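Local coordinates for protein fatty acid synthase 1, isoform A (PDB 6FN6) that probably catalyses the de novo synthesis of long-chain saturated fatty acids from acetyl-CoA and malonyl-CoA with NADPH, this chain holding its dehydratase, enoylreductase and ketoreductase modifying region, at residues A[151-156]-A[163-168]; A[159-164]-A[224-229]. All blocks are in the same frame, centred on the assembly; numbering follows the deposited sequence.

Following the chain from its N terminus shows how a curved antiparallel sheet grows around one shared strand. Contact 1 comes first: strand 152-155 turns back on strand 161-164, and pairing 151-156 with 163-168 closes a short hairpin. Contact 2 starts inside that loop, at 159-164, and reaches across some sixty residues to 224-229, so that helix 170-183 lies within the larger loop it closes. The spans of the two contacts cross rather than nest, and share Lys-163 and Leu-164, with strand 161-164 as the middle strand, flanked by 152-155 and 223-228. Together they join the early hairpin to the later strand 223-228 of the predicted C-terminal hotdog fold of the dehydratase.

Contact 1: A[151-156]-A[163-168]; sequences GIVRSD and KLQWVD
Gln-165 and Gly-151 meet just beyond the ends of the paired strands: the backbone N of Gln-165 donates to Gly-151 O at 2.9 Å, nearly straight and in the carbonyl plane. The same oxygen also receives a CA-H contact from Leu-164, while the aliphatic part of the Gln-165 side chain folds over Gly-151, with CG 3.5 Å from Gly-151 CA. At the other end Lys-163 N bonds to Arg-154 O, also at 2.9 Å, but the donor sits 42° above the carbonyl plane. Between these ends the order slips by one residue, because Val-153 and Arg-154 both face Lys-163. Lys-163 O is approached by the N of Val-153 at 3.2 Å and by the N of Arg-154 at 3.5 Å, two weak bonds in place of one regular one.

Val-153 fits into the irregularity: its CG1 is anti to the carbonyl carbon (chi1 -70°), which puts CG2 between the backbone N and carbonyl carbon, against Lys-163 CB and Lys-163 O; CG1 reaches Gln-165 CB. On the face that carries Ile-152 and Leu-164, these two side chains lie alongside each other, pointing the same way, with Ile-152 CG1 3.9 Å from Leu-164 CD2. Helix 170-183 packs against that face, where Ile-152 touches Gln-179 and Leu-164 touches Met-177. On the face of Arg-154 and Lys-163, the Arg-154 guanidinium group is drawn into a salt bridge with Glu-128, which probably offsets the like charge of Lys-163 nearby.

Ile-152 lies about 8 Å, side chain to side chain, from Asp-175, the predicted proton donor of the dehydratase. A hairpin interrupted by a classic beta bulge thus lies beside the helix that carries this residue, within the predicted C-terminal hotdog fold.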
# COMPACT_ATOMS: atom_id res chain seq x y z
N GLY A 151 -28.65 -24.46 -8.28
CA GLY A 151 -28.08 -25.62 -7.62
C GLY A 151 -28.23 -25.67 -6.11
O GLY A 151 -27.80 -26.64 -5.48
N ILE A 152 -28.81 -24.63 -5.52
CA ILE A 152 -29.11 -24.65 -4.09
C ILE A 152 -30.37 -25.47 -3.87
O ILE A 152 -31.49 -24.99 -4.10
CB ILE A 152 -29.27 -23.23 -3.53
CG1 ILE A 152 -27.97 -22.43 -3.73
CG2 ILE A 152 -29.64 -23.29 -2.05
CD1 ILE A 152 -28.07 -20.96 -3.35
N VAL A 153 -30.19 -26.70 -3.41
CA VAL A 153 -31.31 -27.58 -3.10
C VAL A 153 -31.96 -27.16 -1.79
O VAL A 153 -33.18 -27.23 -1.64
CB VAL A 153 -30.88 -29.07 -3.04
CG1 VAL A 153 -30.52 -29.57 -4.43
CG2 VAL A 153 -29.71 -29.25 -2.09
N ARG A 154 -31.14 -26.73 -0.83
CA ARG A 154 -31.62 -26.45 0.52
C ARG A 154 -30.80 -25.40 1.26
O ARG A 154 -29.60 -25.26 1.04
CB ARG A 154 -31.63 -27.76 1.32
CG ARG A 154 -32.28 -27.67 2.69
CD ARG A 154 -32.64 -29.06 3.23
NE ARG A 154 -33.59 -29.76 2.36
CZ ARG A 154 -33.28 -30.75 1.52
NH1 ARG A 154 -32.02 -31.17 1.40
NH2 ARG A 154 -34.23 -31.31 0.79
N SER A 155 -31.48 -24.65 2.12
CA SER A 155 -30.84 -23.67 2.99
C SER A 155 -31.70 -23.40 4.21
O SER A 155 -32.93 -23.39 4.12
CB SER A 155 -30.58 -22.36 2.25
OG SER A 155 -30.22 -21.33 3.15
N ASP A 156 -31.07 -23.18 5.36
CA ASP A 156 -31.80 -22.79 6.55
C ASP A 156 -32.16 -21.30 6.46
O ASP A 156 -31.66 -20.59 5.59
CB ASP A 156 -30.99 -23.09 7.82
CG ASP A 156 -29.71 -22.28 7.91
OD1 ASP A 156 -29.25 -21.76 6.87
OD2 ASP A 156 -29.16 -22.19 9.02
N LYS A 163 -27.40 -27.07 1.38
CA LYS A 163 -26.91 -28.12 0.49
C LYS A 163 -26.86 -27.65 -0.96
O LYS A 163 -27.72 -26.89 -1.42
CB LYS A 163 -27.78 -29.37 0.62
CG LYS A 163 -27.67 -30.05 1.97
CD LYS A 163 -27.46 -31.55 1.84
CE LYS A 163 -26.80 -32.13 3.09
NZ LYS A 163 -27.54 -31.78 4.33
N LEU A 164 -25.84 -28.10 -1.68
CA LEU A 164 -25.65 -27.76 -3.09
C LEU A 164 -25.54 -29.03 -3.92
O LEU A 164 -24.86 -29.98 -3.53
CB LEU A 164 -24.39 -26.90 -3.27
CG LEU A 164 -24.14 -25.82 -2.21
CD1 LEU A 164 -22.77 -25.20 -2.38
CD2 LEU A 164 -25.22 -24.76 -2.27
N GLN A 165 -26.21 -29.06 -5.06
CA GLN A 165 -26.18 -30.24 -5.92
C GLN A 165 -24.89 -30.29 -6.72
O GLN A 165 -24.18 -29.29 -6.83
CB GLN A 165 -27.39 -30.27 -6.86
CG GLN A 165 -27.48 -29.10 -7.81
CD GLN A 165 -28.74 -29.13 -8.66
OE1 GLN A 165 -29.80 -29.56 -8.19
NE2 GLN A 165 -28.64 -28.69 -9.90
N TRP A 166 -24.57 -31.46 -7.26
CA TRP A 166 -23.37 -31.65 -8.06
C TRP A 166 -23.73 -32.26 -9.41
O TRP A 166 -24.26 -33.37 -9.47
CB TRP A 166 -22.36 -32.54 -7.34
CG TRP A 166 -21.17 -32.86 -8.18
CD1 TRP A 166 -20.89 -34.06 -8.78
CD2 TRP A 166 -20.10 -31.98 -8.52
NE1 TRP A 166 -19.70 -33.97 -9.47
CE2 TRP A 166 -19.20 -32.70 -9.33
CE3 TRP A 166 -19.81 -30.64 -8.22
CZ2 TRP A 166 -18.03 -32.14 -9.84
CZ3 TRP A 166 -18.65 -30.08 -8.73
CH2 TRP A 166 -17.78 -30.83 -9.53
N VAL A 167 -23.44 -31.53 -10.48
CA VAL A 167 -23.73 -32.00 -11.83
C VAL A 167 -22.46 -32.04 -12.67
O VAL A 167 -22.48 -31.75 -13.86
CB VAL A 167 -24.80 -31.12 -12.50
CG1 VAL A 167 -26.12 -31.23 -11.76
CG2 VAL A 167 -24.34 -29.66 -12.56
N ASP A 168 -21.35 -32.42 -12.04
CA ASP A 168 -20.06 -32.51 -12.73
C ASP A 168 -19.73 -31.19 -13.43
O ASP A 168 -19.33 -31.17 -14.59
CB ASP A 168 -20.08 -33.66 -13.75
CG ASP A 168 -18.69 -34.02 -14.24
OD1 ASP A 168 -17.74 -33.96 -13.44
OD2 ASP A 168 -18.55 -34.37 -15.43

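Contact 2: A[159-164]-A[224-229]; sequences ASTGKL and PVQWYS
Val-225 N and Gly-162 O make the shortest polar bond between these strands, 2.9 Å long and nearly straight at the hydrogen, although the donor stands 53° above the carbonyl plane. Gly-162 O also takes a CA-H contact from Pro-224, and the return bond, Gly-162 N to Val-225 O at 3.1 Å, is bent and weak. Further along, Trp-227 N donates to Ser-160 O at 3.0 Å.

Gly-162 has no side chain to oppose Val-225, whose CG1 comes within 3.5 Å of Gly-162 C. That methyl lies between the backbone N and carbonyl carbon of Val-225 (chi1 60°), which turns it toward the glycine. Leu-164 meets the same valine at about a right angle, Leu-164 CD1 resting 3.6 Å from Val-225 CB. Phe-180 of helix 170-183 adds to this apolar cluster.

On the face of Thr-161 and Gln-226 the two side chains run alongside each other. The Gln-226 chain bends at chi2 (-70°), bringing NE2 to 3.3 Å from Thr-161 OG1 in a weak bond. There too Lys-163 crosses the proline ring, Lys-163 CE 4.1 Å from Pro-224 CG. At the turn, Ser-160 OG is hydrogen-bonded to Asp-156 OD2. The chemistry implies two unlike sides: an apolar one facing the helix, and a more polar one where a weak amide-hydroxyl bond links the strands and Gln-226 OE1 and Trp-227 O accept from Gln-120.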
# COMPACT_ATOMS: atom_id res chain seq x y z
N ALA A 159 -29.34 -19.02 6.29
CA ALA A 159 -28.28 -19.42 5.36
C ALA A 159 -26.94 -19.59 6.08
O ALA A 159 -25.92 -19.06 5.64
CB ALA A 159 -28.16 -18.41 4.23
N SER A 160 -26.96 -20.32 7.18
CA SER A 160 -25.74 -20.67 7.89
C SER A 160 -25.30 -22.06 7.45
O SER A 160 -24.11 -22.37 7.42
CB SER A 160 -25.94 -20.63 9.40
OG SER A 160 -26.88 -21.60 9.82
N THR A 161 -26.27 -22.90 7.11
CA THR A 161 -26.01 -24.22 6.56
C THR A 161 -26.98 -24.49 5.42
O THR A 161 -28.03 -23.85 5.32
CB THR A 161 -26.13 -25.32 7.64
OG1 THR A 161 -25.74 -26.58 7.08
CG2 THR A 161 -27.56 -25.42 8.15
N GLY A 162 -26.62 -25.42 4.55
CA GLY A 162 -27.47 -25.77 3.42
C GLY A 162 -26.86 -26.88 2.58
O GLY A 162 -25.93 -27.56 3.02
N LYS A 163 -27.40 -27.07 1.38
CA LYS A 163 -26.91 -28.12 0.49
C LYS A 163 -26.86 -27.65 -0.96
O LYS A 163 -27.72 -26.89 -1.42
CB LYS A 163 -27.78 -29.37 0.62
CG LYS A 163 -27.67 -30.05 1.97
CD LYS A 163 -27.46 -31.55 1.84
CE LYS A 163 -26.80 -32.13 3.09
NZ LYS A 163 -27.54 -31.78 4.33
N LEU A 164 -25.84 -28.10 -1.68
CA LEU A 164 -25.65 -27.76 -3.09
C LEU A 164 -25.54 -29.03 -3.92
O LEU A 164 -24.86 -29.98 -3.53
CB LEU A 164 -24.39 -26.90 -3.27
CG LEU A 164 -24.14 -25.82 -2.21
CD1 LEU A 164 -22.77 -25.20 -2.38
CD2 LEU A 164 -25.22 -24.76 -2.27
N PRO A 224 -23.17 -30.65 1.52
CA PRO A 224 -23.32 -29.61 2.54
C PRO A 224 -22.52 -28.34 2.26
O PRO A 224 -21.36 -28.43 1.83
CB PRO A 224 -22.80 -30.28 3.82
CG PRO A 224 -22.79 -31.73 3.54
CD PRO A 224 -22.55 -31.87 2.07
N VAL A 225 -23.12 -27.18 2.50
CA VAL A 225 -22.41 -25.91 2.40
C VAL A 225 -22.53 -25.19 3.74
O VAL A 225 -23.58 -25.21 4.38
CB VAL A 225 -22.95 -25.04 1.24
CG1 VAL A 225 -24.42 -24.72 1.44
CG2 VAL A 225 -22.14 -23.76 1.10
N GLN A 226 -21.44 -24.54 4.15
CA GLN A 226 -21.39 -23.87 5.45
C GLN A 226 -20.98 -22.41 5.31
O GLN A 226 -20.16 -22.07 4.46
CB GLN A 226 -20.41 -24.59 6.38
CG GLN A 226 -20.68 -26.08 6.55
CD GLN A 226 -21.94 -26.36 7.34
OE1 GLN A 226 -22.37 -25.53 8.14
NE2 GLN A 226 -22.54 -27.52 7.10
N TRP A 227 -21.57 -21.56 6.14
CA TRP A 227 -21.20 -20.15 6.19
C TRP A 227 -20.87 -19.74 7.62
O TRP A 227 -21.75 -19.65 8.47
CB TRP A 227 -22.33 -19.28 5.63
CG TRP A 227 -22.21 -17.83 6.00
CD1 TRP A 227 -23.12 -17.09 6.70
CD2 TRP A 227 -21.12 -16.95 5.71
NE1 TRP A 227 -22.67 -15.80 6.85
CE2 TRP A 227 -21.45 -15.69 6.26
CE3 TRP A 227 -19.90 -17.10 5.04
CZ2 TRP A 227 -20.60 -14.59 6.15
CZ3 TRP A 227 -19.06 -16.00 4.94
CH2 TRP A 227 -19.41 -14.76 5.49
N TYR A 228 -19.58 -19.50 7.86
CA TYR A 228 -19.11 -19.05 9.17
C TYR A 228 -18.89 -17.54 9.15
O TYR A 228 -17.90 -17.06 8.60
CB TYR A 228 -17.81 -19.77 9.55
CG TYR A 228 -17.89 -21.28 9.40
CD1 TYR A 228 -17.60 -21.90 8.20
CD2 TYR A 228 -18.25 -22.08 10.48
CE1 TYR A 228 -17.67 -23.27 8.06
CE2 TYR A 228 -18.33 -23.46 10.35
CZ TYR A 228 -18.03 -24.04 9.14
OH TYR A 228 -18.10 -25.41 9.01
N SER A 229 -19.81 -16.81 9.76
CA SER A 229 -19.82 -15.35 9.69
C SER A 229 -18.66 -14.70 10.45
O SER A 229 -18.19 -13.62 10.07
CB SER A 229 -21.15 -14.80 10.21
OG SER A 229 -21.39 -15.22 11.54